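Local coordinates for cyclic dimeric GMP binding protein (PDB 3PJV) that probably relays cytoplasmic cyclic di-GMP binding outward across the membrane, its periplasmic domain controlling proteolysis by the protease LapG, at residues N80-F85 against K122-A127; A40-L45 against T68-N73. One frame throughout, in Å; residues are numbered along the deposited sequence.

Contact 1. Residues N80-F85 against K122-A127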
ATOM      1  N   ASN A  80      -8.517  -2.389 -15.298  1.00 39.01           N
ATOM      2  CA  ASN A  80      -9.531  -1.341 -15.406  1.00 31.90           C
ATOM      3  C   ASN A  80     -10.893  -1.872 -14.948  1.00 32.60           C
ATOM      4  O   ASN A  80     -11.643  -2.460 -15.729  1.00 33.43           O
ATOM      5  CB  ASN A  80      -9.625  -0.804 -16.836  1.00 35.85           C
ATOM      6  CG  ASN A  80      -8.353  -0.096 -17.291  1.00 42.29           C
ATOM      7  OD1 ASN A  80      -7.992   0.964 -16.770  1.00 47.17           O
ATOM      8  ND2 ASN A  80      -7.680  -0.672 -18.281  1.00 39.12           N
ATOM      9  N   VAL A  81     -11.208  -1.667 -13.675  1.00 29.76           N
ATOM     10  CA  VAL A  81     -12.454  -2.171 -13.110  1.00 29.04           C
ATOM     11  C   VAL A  81     -13.599  -1.215 -13.436  1.00 29.27           C
ATOM     12  O   VAL A  81     -13.490  -0.024 -13.154  1.00 25.14           O
ATOM     13  CB  VAL A  81     -12.309  -2.285 -11.578  1.00 28.86           C
ATOM     14  CG1 VAL A  81     -13.594  -2.778 -10.947  1.00 27.63           C
ATOM     15  CG2 VAL A  81     -11.126  -3.189 -11.222  1.00 27.65           C
ATOM     16  N   PRO A  82     -14.713  -1.723 -14.028  1.00 29.94           N
ATOM     17  CA  PRO A  82     -15.799  -0.801 -14.376  1.00 28.52           C
ATOM     18  C   PRO A  82     -16.396  -0.136 -13.151  1.00 29.13           C
ATOM     19  O   PRO A  82     -16.495  -0.760 -12.090  1.00 28.11           O
ATOM     20  CB  PRO A  82     -16.856  -1.711 -15.036  1.00 25.28           C
ATOM     21  CG  PRO A  82     -16.089  -2.920 -15.485  1.00 25.59           C
ATOM     22  CD  PRO A  82     -14.999  -3.101 -14.462  1.00 27.73           C
ATOM     23  N   ASP A  83     -16.808   1.118 -13.312  1.00 28.55           N
ATOM     24  CA  ASP A  83     -17.395   1.895 -12.229  1.00 36.01           C
ATOM     25  C   ASP A  83     -18.587   1.175 -11.629  1.00 33.04           C
ATOM     26  O   ASP A  83     -18.771   1.164 -10.412  1.00 34.48           O
ATOM     27  CB  ASP A  83     -17.855   3.257 -12.754  1.00 49.66           C
ATOM     28  CG  ASP A  83     -16.775   3.975 -13.541  1.00 66.90           C
ATOM     29  OD1 ASP A  83     -16.455   3.531 -14.668  1.00 71.84           O
ATOM     30  OD2 ASP A  83     -16.247   4.990 -13.034  1.00 73.11           O
ATOM     31  N   TRP A  84     -19.396   0.568 -12.491  1.00 29.10           N
ATOM     32  CA  TRP A  84     -20.618  -0.086 -12.039  1.00 29.65           C
ATOM     33  C   TRP A  84     -20.347  -1.294 -11.139  1.00 30.11           C
ATOM     34  O   TRP A  84     -21.205  -1.681 -10.349  1.00 29.35           O
ATOM     35  CB  TRP A  84     -21.515  -0.468 -13.220  1.00 30.41           C
ATOM     36  CG  TRP A  84     -20.874  -1.338 -14.254  1.00 25.53           C
ATOM     37  CD1 TRP A  84     -20.390  -0.946 -15.473  1.00 24.98           C
ATOM     38  CD2 TRP A  84     -20.660  -2.755 -14.178  1.00 25.48           C
ATOM     39  NE1 TRP A  84     -19.892  -2.027 -16.152  1.00 26.26           N
ATOM     40  CE2 TRP A  84     -20.043  -3.150 -15.381  1.00 25.84           C
ATOM     41  CE3 TRP A  84     -20.931  -3.728 -13.209  1.00 25.86           C
ATOM     42  CZ2 TRP A  84     -19.687  -4.474 -15.641  1.00 24.93           C
ATOM     43  CZ3 TRP A  84     -20.572  -5.038 -13.466  1.00 23.64           C
ATOM     44  CH2 TRP A  84     -19.957  -5.401 -14.672  1.00 23.82           C
ATOM     45  N   PHE A  85     -19.154  -1.878 -11.251  1.00 30.27           N
ATOM     46  CA  PHE A  85     -18.794  -3.020 -10.409  1.00 27.01           C
ATOM     47  C   PHE A  85     -18.541  -2.577  -8.966  1.00 27.67           C
ATOM     48  O   PHE A  85     -18.854  -3.299  -8.017  1.00 27.98           O
ATOM     49  CB  PHE A  85     -17.576  -3.757 -10.977  1.00 28.46           C
ATOM     50  CG  PHE A  85     -17.166  -4.975 -10.174  1.00 28.08           C
ATOM     51  CD1 PHE A  85     -17.914  -6.143 -10.241  1.00 30.80           C
ATOM     52  CD2 PHE A  85     -16.038  -4.956  -9.374  1.00 28.21           C
ATOM     53  CE1 PHE A  85     -17.553  -7.261  -9.513  1.00 29.76           C
ATOM     54  CE2 PHE A  85     -15.654  -6.082  -8.647  1.00 28.51           C
ATOM     55  CZ  PHE A  85     -16.422  -7.237  -8.719  1.00 29.10           C
ATOM     56  N   LYS A 122      -8.641  -7.130  -7.452  1.00 24.32           N
ATOM     57  CA  LYS A 122      -8.661  -8.559  -7.143  1.00 22.43           C
ATOM     58  C   LYS A 122     -10.076  -9.147  -7.182  1.00 23.98           C
ATOM     59  O   LYS A 122     -10.292 -10.268  -7.667  1.00 23.33           O
ATOM     60  CB  LYS A 122      -8.002  -8.809  -5.785  1.00 25.03           C
ATOM     61  CG  LYS A 122      -6.499  -8.597  -5.818  1.00 23.90           C
ATOM     62  CD  LYS A 122      -5.931  -8.471  -4.414  1.00 29.78           C
ATOM     63  CE  LYS A 122      -6.294  -9.669  -3.548  1.00 28.67           C
ATOM     64  NZ  LYS A 122      -5.687  -9.516  -2.191  1.00 30.69           N
ATOM     65  N   LEU A 123     -11.045  -8.386  -6.677  1.00 22.80           N
ATOM     66  CA  LEU A 123     -12.432  -8.836  -6.673  1.00 23.98           C
ATOM     67  C   LEU A 123     -12.949  -8.982  -8.099  1.00 23.85           C
ATOM     68  O   LEU A 123     -13.641  -9.949  -8.421  1.00 23.28           O
ATOM     69  CB  LEU A 123     -13.314  -7.861  -5.885  1.00 24.39           C
ATOM     70  CG  LEU A 123     -13.191  -7.978  -4.367  1.00 28.21           C
ATOM     71  CD1 LEU A 123     -13.823  -6.776  -3.698  1.00 28.68           C
ATOM     72  CD2 LEU A 123     -13.821  -9.277  -3.885  1.00 33.34           C
ATOM     73  N   TRP A 124     -12.589  -8.027  -8.950  1.00 22.32           N
ATOM     74  CA  TRP A 124     -12.952  -8.069 -10.360  1.00 23.52           C
ATOM     75  C   TRP A 124     -12.328  -9.274 -11.073  1.00 25.27           C
ATOM     76  O   TRP A 124     -13.026  -9.992 -11.795  1.00 24.96           O
ATOM     77  CB  TRP A 124     -12.557  -6.755 -11.044  1.00 25.31           C
ATOM     78  CG  TRP A 124     -12.815  -6.711 -12.516  1.00 26.35           C
ATOM     79  CD1 TRP A 124     -11.886  -6.723 -13.512  1.00 26.42           C
ATOM     80  CD2 TRP A 124     -14.096  -6.639 -13.164  1.00 25.02           C
ATOM     81  NE1 TRP A 124     -12.504  -6.663 -14.743  1.00 29.72           N
ATOM     82  CE2 TRP A 124     -13.864  -6.605 -14.554  1.00 27.41           C
ATOM     83  CE3 TRP A 124     -15.417  -6.592 -12.700  1.00 28.59           C
ATOM     84  CZ2 TRP A 124     -14.898  -6.537 -15.486  1.00 28.07           C
ATOM     85  CZ3 TRP A 124     -16.442  -6.523 -13.627  1.00 30.85           C
ATOM     86  CH2 TRP A 124     -16.176  -6.496 -15.002  1.00 31.22           C
ATOM     87  N   GLN A 125     -11.030  -9.503 -10.873  1.00 23.63           N
ATOM     88  CA  GLN A 125     -10.385 -10.683 -11.453  1.00 25.24           C
ATOM     89  C   GLN A 125     -11.122 -11.964 -11.056  1.00 28.83           C
ATOM     90  O   GLN A 125     -11.333 -12.848 -11.886  1.00 31.55           O
ATOM     91  CB  GLN A 125      -8.914 -10.762 -11.053  1.00 25.95           C
ATOM     92  CG  GLN A 125      -8.097  -9.616 -11.604  1.00 31.05           C
ATOM     93  CD  GLN A 125      -6.796  -9.423 -10.852  1.00 40.00           C
ATOM     94  OE1 GLN A 125      -6.379 -10.287 -10.073  1.00 38.48           O
ATOM     95  NE2 GLN A 125      -6.147  -8.286 -11.078  1.00 42.25           N
ATOM     96  N   SER A 126     -11.516 -12.053  -9.784  1.00 28.47           N
ATOM     97  CA  SER A 126     -12.244 -13.218  -9.287  1.00 29.70           C
ATOM     98  C   SER A 126     -13.629 -13.321  -9.922  1.00 27.55           C
ATOM     99  O   SER A 126     -14.114 -14.424 -10.197  1.00 29.59           O
ATOM    100  CB  SER A 126     -12.398 -13.153  -7.769  1.00 31.50           C
ATOM    101  OG  SER A 126     -11.169 -13.410  -7.125  1.00 41.52           O
ATOM    102  N   ALA A 127     -14.262 -12.170 -10.138  1.00 25.53           N
ATOM    103  CA  ALA A 127     -15.569 -12.110 -10.779  1.00 27.04           C
ATOM    104  C   ALA A 127     -15.525 -12.618 -12.220  1.00 32.00           C
ATOM    105  O   ALA A 127     -16.469 -13.264 -12.693  1.00 30.38           O
ATOM    106  CB  ALA A 127     -16.111 -10.684 -10.748  1.00 23.52           C
TER

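Contact 2. Residues A40-L45 against T68-N73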
ATOM      1  N   ALA A  40       5.664 -23.639   7.514  1.00 35.30           N
ATOM      2  CA  ALA A  40       4.334 -23.062   7.659  1.00 36.46           C
ATOM      3  C   ALA A  40       4.406 -21.565   7.960  1.00 33.80           C
ATOM      4  O   ALA A  40       3.699 -20.766   7.344  1.00 30.62           O
ATOM      5  CB  ALA A  40       3.547 -23.793   8.741  1.00 39.12           C
HETATM    6  N   MSE A  41       5.277 -21.188   8.895  1.00 32.20           N
HETATM    7  CA  MSE A  41       5.415 -19.786   9.275  1.00 31.45           C
HETATM    8  C   MSE A  41       5.949 -18.973   8.105  1.00 28.59           C
HETATM    9  O   MSE A  41       5.573 -17.818   7.915  1.00 28.95           O
HETATM   10  CB  MSE A  41       6.353 -19.629  10.477  1.00 34.33           C
HETATM   11  CG  MSE A  41       6.399 -18.210  11.019  1.00 34.99           C
HETATM   12 SE   MSE A  41       4.650 -17.771  11.824  1.00 59.68          SE
HETATM   13  CE  MSE A  41       4.443 -19.436  12.726  1.00 33.37           C
ATOM     14  N   VAL A  42       6.845 -19.569   7.328  1.00 26.67           N
ATOM     15  CA  VAL A  42       7.401 -18.856   6.182  1.00 26.49           C
ATOM     16  C   VAL A  42       6.271 -18.526   5.216  1.00 26.98           C
ATOM     17  O   VAL A  42       6.126 -17.384   4.768  1.00 26.38           O
ATOM     18  CB  VAL A  42       8.485 -19.665   5.471  1.00 27.86           C
ATOM     19  CG1 VAL A  42       8.816 -19.027   4.126  1.00 29.24           C
ATOM     20  CG2 VAL A  42       9.726 -19.762   6.360  1.00 26.45           C
ATOM     21  N   GLU A  43       5.448 -19.524   4.917  1.00 25.34           N
ATOM     22  CA  GLU A  43       4.316 -19.295   4.031  1.00 26.91           C
ATOM     23  C   GLU A  43       3.349 -18.262   4.611  1.00 27.90           C
ATOM     24  O   GLU A  43       2.845 -17.400   3.889  1.00 26.40           O
ATOM     25  CB  GLU A  43       3.591 -20.604   3.704  1.00 32.55           C
ATOM     26  CG  GLU A  43       2.506 -20.426   2.655  1.00 44.57           C
ATOM     27  CD  GLU A  43       1.989 -21.743   2.110  1.00 54.08           C
ATOM     28  OE1 GLU A  43       1.107 -21.716   1.223  1.00 56.44           O
ATOM     29  OE2 GLU A  43       2.466 -22.803   2.566  1.00 59.87           O
ATOM     30  N   LEU A  44       3.101 -18.336   5.917  1.00 26.53           N
ATOM     31  CA  LEU A  44       2.202 -17.384   6.570  1.00 29.18           C
ATOM     32  C   LEU A  44       2.698 -15.953   6.448  1.00 27.99           C
ATOM     33  O   LEU A  44       1.936 -15.036   6.141  1.00 26.25           O
ATOM     34  CB  LEU A  44       2.026 -17.716   8.051  1.00 33.49           C
ATOM     35  CG  LEU A  44       0.820 -18.565   8.418  1.00 41.06           C
ATOM     36  CD1 LEU A  44       0.444 -18.309   9.866  1.00 43.66           C
ATOM     37  CD2 LEU A  44      -0.336 -18.229   7.505  1.00 41.12           C
ATOM     38  N   LEU A  45       3.986 -15.765   6.712  1.00 24.80           N
ATOM     39  CA  LEU A  45       4.586 -14.437   6.685  1.00 26.77           C
ATOM     40  C   LEU A  45       4.615 -13.845   5.283  1.00 28.00           C
ATOM     41  O   LEU A  45       4.414 -12.645   5.111  1.00 28.61           O
ATOM     42  CB  LEU A  45       5.999 -14.484   7.267  1.00 26.17           C
ATOM     43  CG  LEU A  45       5.996 -14.642   8.787  1.00 28.88           C
ATOM     44  CD1 LEU A  45       7.397 -14.941   9.299  1.00 29.92           C
ATOM     45  CD2 LEU A  45       5.420 -13.393   9.452  1.00 29.62           C
ATOM     46  N   THR A  68      12.829 -22.480  -5.380  1.00 32.94           N
ATOM     47  CA  THR A  68      11.831 -21.617  -4.770  1.00 29.60           C
ATOM     48  C   THR A  68      11.258 -22.297  -3.535  1.00 34.31           C
ATOM     49  O   THR A  68      10.833 -23.449  -3.588  1.00 41.31           O
ATOM     50  CB  THR A  68      10.703 -21.329  -5.755  1.00 35.20           C
ATOM     51  OG1 THR A  68      11.243 -20.651  -6.895  1.00 37.07           O
ATOM     52  CG2 THR A  68       9.640 -20.461  -5.102  1.00 33.16           C
ATOM     53  N   ILE A  69      11.260 -21.584  -2.417  1.00 30.54           N
ATOM     54  CA  ILE A  69      10.705 -22.105  -1.177  1.00 30.33           C
ATOM     55  C   ILE A  69       9.215 -21.804  -1.164  1.00 30.90           C
ATOM     56  O   ILE A  69       8.382 -22.664  -0.861  1.00 35.15           O
ATOM     57  CB  ILE A  69      11.355 -21.425   0.039  1.00 31.32           C
ATOM     58  CG1 ILE A  69      12.837 -21.800   0.139  1.00 35.30           C
ATOM     59  CG2 ILE A  69      10.593 -21.775   1.315  1.00 37.29           C
ATOM     60  CD1 ILE A  69      13.585 -20.998   1.174  1.00 34.50           C
ATOM     61  N   VAL A  70       8.885 -20.568  -1.508  1.00 27.54           N
ATOM     62  CA  VAL A  70       7.496 -20.147  -1.606  1.00 29.30           C
ATOM     63  C   VAL A  70       7.411 -19.013  -2.607  1.00 26.98           C
ATOM     64  O   VAL A  70       8.338 -18.228  -2.753  1.00 26.29           O
ATOM     65  CB  VAL A  70       6.930 -19.707  -0.238  1.00 34.76           C
ATOM     66  CG1 VAL A  70       7.565 -18.417   0.203  1.00 37.93           C
ATOM     67  CG2 VAL A  70       5.410 -19.560  -0.309  1.00 40.17           C
ATOM     68  N   GLU A  71       6.308 -18.947  -3.330  1.00 24.21           N
ATOM     69  CA  GLU A  71       6.095 -17.809  -4.216  1.00 25.72           C
ATOM     70  C   GLU A  71       4.626 -17.480  -4.422  1.00 23.74           C
ATOM     71  O   GLU A  71       3.741 -18.301  -4.196  1.00 26.69           O
ATOM     72  CB  GLU A  71       6.774 -18.023  -5.565  1.00 29.89           C
ATOM     73  CG  GLU A  71       6.122 -19.064  -6.418  1.00 33.86           C
ATOM     74  CD  GLU A  71       6.815 -19.214  -7.757  1.00 47.22           C
ATOM     75  OE1 GLU A  71       7.156 -18.178  -8.369  1.00 51.96           O
ATOM     76  OE2 GLU A  71       7.024 -20.368  -8.188  1.00 49.28           O
ATOM     77  N   ARG A  72       4.398 -16.251  -4.853  1.00 22.03           N
ATOM     78  CA  ARG A  72       3.063 -15.739  -5.051  1.00 23.82           C
ATOM     79  C   ARG A  72       3.122 -14.790  -6.234  1.00 23.89           C
ATOM     80  O   ARG A  72       4.056 -14.012  -6.368  1.00 21.13           O
ATOM     81  CB  ARG A  72       2.616 -14.970  -3.806  1.00 29.88           C
ATOM     82  CG  ARG A  72       2.341 -15.837  -2.569  1.00 36.25           C
ATOM     83  CD  ARG A  72       1.093 -16.658  -2.758  1.00 39.44           C
ATOM     84  NE  ARG A  72       0.662 -17.370  -1.556  1.00 44.61           N
ATOM     85  CZ  ARG A  72       1.163 -18.538  -1.158  1.00 53.22           C
ATOM     86  NH1 ARG A  72       2.136 -19.118  -1.856  1.00 53.90           N
ATOM     87  NH2 ARG A  72       0.703 -19.124  -0.059  1.00 52.35           N
ATOM     88  N   ASN A  73       2.110 -14.850  -7.088  1.00 22.15           N
ATOM     89  CA  ASN A  73       2.074 -14.004  -8.258  1.00 29.95           C
ATOM     90  C   ASN A  73       0.673 -13.482  -8.450  1.00 36.66           C
ATOM     91  O   ASN A  73      -0.292 -14.222  -8.258  1.00 42.29           O
ATOM     92  CB  ASN A  73       2.483 -14.794  -9.509  1.00 34.50           C
ATOM     93  CG  ASN A  73       3.972 -15.006  -9.603  1.00 42.42           C
ATOM     94  OD1 ASN A  73       4.683 -14.201 -10.200  1.00 48.25           O
ATOM     95  ND2 ASN A  73       4.456 -16.095  -9.019  1.00 40.85           N
TER

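Contact 1. Residues N80-F85 against K122-A127
Leu-123 meets Phe-85 in two ways: its CB lies 4.0 Å from Phe-85 CE2, and its backbone O comes near the far end of the same ring. A flat, apolar phenylalanine suits this place, because it can lie close against the backbone of a helix without needing a polar partner. Trp-124 carries most of the contact. The first torsion (chi1 177°) swings CG to the side opposite the backbone N, which points the indole at Val-81, Pro-82, Trp-84 and Phe-85. Val-81 packs at its root, CG2 to Trp-124 CB at 3.8 Å. Pro-82 lies over one indole face in a CH-pi contact, its CD 3.5 Å from the centroid of the six-membered ring of Trp-124 and almost on the ring normal; the CD hydrogens, on a carbon bonded to the amide nitrogen, are slightly positive and suit the electron-rich face, and CG adds to the contact at Trp-124 CH2. The indole turns its edge to the two other rings. It stands edge-to-face on Phe-85, Trp-124 CE3 being 3.5 Å from Phe-85 CG with the planes at 72°. The same edge meets the face of the six-membered ring of Trp-84 in an offset pair, Trp-84 CH2 3.8 Å from Trp-124 CZ3 and the planes at 78°. Ala-127 sets its CB 3.9 Å from Phe-85 CE1, a small side chain that lets helix and ring stay close. The aromatic cluster thus joins the start of helix 83-89 to helix 117-128, while Tyr-13 of the second subunit packs on Leu-123 and Val-78 of that subunit on Val-81.

Contact 2. Residues A40-L45 against T68-N73
Val-42 is the apolar half of this contact: its CG1 lies 4.2 Å from Val-70 CG1 and 4.3 Å from Ile-69 CG2. Small and apolar, Val-42 suits the buried side of its helix, where it also rests on Leu-32 of helix 6-32, while beta-branched Val-70 suits an extended strand. Ile-69 and Val-70 both face Val-60 in a classic beta bulge. Glu-43 is the polar half: its extended chain (chi1 -173°) carries the carboxylate out to Arg-72, its CG passing 4.2 Å from Val-70 CG2. Glu-43 OE1 accepts a hydrogen bond from Arg-72 NH2 (2.9 Å, N-H...O angle 156°) that is part of a salt bridge. The oxygen uses its anti lone pair and lies in the guanidinium plane, although the carboxylate and guanidinium planes are 84° apart, so one nitrogen meets one oxygen; NH2 also bonds weakly to Ser-47 OG. Arg-72 folds back at chi2, and its NH1 donates to Glu-71 O at 3.0 Å from above the carbonyl plane; that oxygen lies in the guanidinium plane, which helps fix how the group is turned. Two charges are thus paired at the rim of a small, loosely packed apolar patch, each probably stabilising the other's ionised form.

Overall arrangement
Contact 2 closes before contact 1 opens along the chain, so the two stand in series. Their centres are 27 Å apart, and their nearest atoms, at about 7 Å, do not touch. Contact 2 holds helix 39-50 to strand 68-73, which pairs antiparallel with strand 55-62; its short helix and strand segments run roughly parallel, 22° apart. The chain then runs on from strand 68-73 to helix 83-89. After the hairpin of strands 96-102 and 105-114, contact 1 closes the later half of the chain by bringing helix 117-128 back to the start of helix 83-89, with the second subunit packed beside it. Both contacts belong to the LapD/MoxY periplasmic domain.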